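Local coordinates for hypothetical P60 katanin (Sulfolobus acidocaldarius, PDB 2W2U), which is an AAA-family ATPase of the archaeal cell division machinery, represented by its MIT domain bound to an ESCRT-III peptide, at residues A[47-52]-A[63-68]. Numbering follows the deposited sequence.
Sequences EVLAQL and AIYEQM
Tyr65 lays one face of its ring against Leu52, and the two side chains cross at about a right angle. Leu52 CB stands 3.9 Å from the centroid of the Tyr65 ring and 20° off its normal, which meets the geometry of a CH-pi contact; its displacement toward the rim brings it to 3.6 Å from Tyr65 CE2. The Leu52 methyls follow the ring outward, CD1 lying 4.0 Å from Tyr65 CE1 and CD2 3.8 Å from Tyr65 OH. Leu49 meets the ring obliquely at the ortho carbon CD1, its CD2 methyl lying 3.9 Å from Tyr65 CD1, while its second methyl, CD1, reaches Met68 CB at 4.0 Å. Beyond that carbon, Met68 bends at chi2 and chi3, which leads its thioether away from segment 47-52. Leu49, Tyr65 and Met68 also touch the bound peptide. With an alanine at Tyr65 both ring and hydroxyl are gone, which is likely to leave a gap beside Leu52 and Gln12 and Glu16 without this hydrogen-bond partner. Segments 47-52 and 63-68 run antiparallel at 152°, their axes 9.3 Å apart at closest approach, on helices 35-55 and 62-81. The hydroxyl's bonds reach helix 11-31, on which Leu52 also packs, so the contact ties together all three helices of the MIT bundle.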
loop_
_atom_site.group_PDB
_atom_site.type_symbol
_atom_site.label_atom_id
_atom_site.label_comp_id
_atom_site.label_asym_id
_atom_site.label_seq_id
_atom_site.Cartn_x
_atom_site.Cartn_y
_atom_site.Cartn_z
ATOM N N GLU A 47 -3.973 4.005 3.748
ATOM C CA GLU A 47 -5.076 4.051 4.704
ATOM C C GLU A 47 -5.521 2.658 5.176
ATOM O O GLU A 47 -5.771 2.457 6.364
ATOM C CB GLU A 47 -6.256 4.831 4.121
ATOM C CG GLU A 47 -7.312 5.218 5.145
ATOM C CD GLU A 47 -8.584 5.752 4.499
ATOM O OE1 GLU A 47 -8.691 5.706 3.251
ATOM O OE2 GLU A 47 -9.475 6.215 5.243
ATOM N N VAL A 48 -5.627 1.704 4.255
ATOM C CA VAL A 48 -5.970 0.321 4.641
ATOM C C VAL A 48 -4.845 -0.305 5.477
ATOM O O VAL A 48 -5.109 -0.996 6.463
ATOM C CB VAL A 48 -6.300 -0.584 3.422
ATOM C CG1 VAL A 48 -6.669 -1.989 3.875
ATOM C CG2 VAL A 48 -7.446 0.013 2.590
ATOM N N LEU A 49 -3.597 -0.050 5.081
ATOM C CA LEU A 49 -2.434 -0.564 5.807
ATOM C C LEU A 49 -2.306 0.059 7.204
ATOM O O LEU A 49 -1.906 -0.618 8.150
ATOM C CB LEU A 49 -1.142 -0.392 4.991
ATOM C CG LEU A 49 -0.937 -1.264 3.735
ATOM C CD1 LEU A 49 0.232 -0.759 2.876
ATOM C CD2 LEU A 49 -0.747 -2.742 4.076
ATOM N N ALA A 50 -2.672 1.335 7.331
ATOM C CA ALA A 50 -2.713 1.992 8.638
ATOM C C ALA A 50 -3.774 1.361 9.542
ATOM O O ALA A 50 -3.548 1.186 10.739
ATOM C CB ALA A 50 -2.940 3.503 8.490
ATOM N N GLN A 51 -4.917 1.005 8.959
ATOM C CA GLN A 51 -5.986 0.330 9.689
ATOM C C GLN A 51 -5.540 -1.049 10.205
ATOM O O GLN A 51 -5.826 -1.412 11.356
ATOM C CB GLN A 51 -7.232 0.191 8.807
ATOM C CG GLN A 51 -8.402 -0.531 9.475
ATOM C CD GLN A 51 -9.043 0.295 10.575
ATOM O OE1 GLN A 51 -9.459 1.428 10.342
ATOM N NE2 GLN A 51 -9.137 -0.272 11.779
ATOM N N LEU A 52 -4.856 -1.799 9.336
ATOM C CA LEU A 52 -4.260 -3.094 9.690
ATOM C C LEU A 52 -3.243 -2.976 10.830
ATOM O O LEU A 52 -3.255 -3.782 11.759
ATOM C CB LEU A 52 -3.639 -3.767 8.457
ATOM C CG LEU A 52 -4.572 -4.506 7.481
ATOM C CD1 LEU A 52 -3.902 -4.719 6.139
ATOM C CD2 LEU A 52 -5.055 -5.843 8.043
ATOM N N ALA A 63 5.319 -5.104 10.850
ATOM C CA ALA A 63 6.568 -4.568 10.300
ATOM C C ALA A 63 6.524 -4.448 8.775
ATOM O O ALA A 63 7.052 -3.488 8.209
ATOM C CB ALA A 63 7.763 -5.415 10.741
ATOM N N ILE A 64 5.892 -5.420 8.119
ATOM C CA ILE A 64 5.679 -5.371 6.670
ATOM C C ILE A 64 4.662 -4.290 6.269
ATOM O O ILE A 64 4.894 -3.544 5.306
ATOM C CB ILE A 64 5.280 -6.755 6.092
ATOM C CG1 ILE A 64 6.426 -7.762 6.280
ATOM C CG2 ILE A 64 4.896 -6.635 4.618
ATOM C CD1 ILE A 64 5.986 -9.225 6.281
ATOM N N TYR A 65 3.546 -4.201 6.998
ATOM C CA TYR A 65 2.581 -3.109 6.778
ATOM C C TYR A 65 3.283 -1.756 6.864
ATOM O O TYR A 65 3.108 -0.895 5.999
ATOM C CB TYR A 65 1.466 -3.099 7.822
ATOM C CG TYR A 65 0.632 -4.350 7.988
ATOM C CD1 TYR A 65 0.375 -5.216 6.920
ATOM C CD2 TYR A 65 0.043 -4.631 9.223
ATOM C CE1 TYR A 65 -0.417 -6.347 7.100
ATOM C CE2 TYR A 65 -0.742 -5.752 9.412
ATOM C CZ TYR A 65 -0.970 -6.604 8.353
ATOM O OH TYR A 65 -1.752 -7.713 8.565
ATOM N N GLU A 66 4.072 -1.584 7.927
ATOM C CA GLU A 66 4.748 -0.329 8.219
ATOM C C GLU A 66 5.823 0.011 7.186
ATOM O O GLU A 66 5.963 1.174 6.801
ATOM C CB GLU A 66 5.310 -0.349 9.645
ATOM C CG GLU A 66 4.210 -0.266 10.723
ATOM C CD GLU A 66 4.583 -0.933 12.044
ATOM O OE1 GLU A 66 5.762 -1.305 12.234
ATOM O OE2 GLU A 66 3.685 -1.089 12.903
ATOM N N GLN A 67 6.554 -1.008 6.731
ATOM C CA GLN A 67 7.515 -0.875 5.639
ATOM C C GLN A 67 6.856 -0.396 4.344
ATOM O O GLN A 67 7.380 0.490 3.671
ATOM C CB GLN A 67 8.242 -2.206 5.388
ATOM C CG GLN A 67 9.316 -2.154 4.293
ATOM C CD GLN A 67 9.714 -3.538 3.770
ATOM O OE1 GLN A 67 9.951 -4.464 4.550
ATOM N NE2 GLN A 67 9.794 -3.680 2.441
ATOM N N MET A 68 5.719 -0.989 3.996
ATOM C CA MET A 68 5.040 -0.652 2.747
ATOM C C MET A 68 4.381 0.734 2.776
ATOM O O MET A 68 4.390 1.452 1.767
ATOM C CB MET A 68 4.056 -1.752 2.337
ATOM C CG MET A 68 4.739 -3.087 1.988
ATOM S SD MET A 68 6.249 -2.962 0.980
ATOM C CE MET A 68 5.559 -2.542 -0.617
#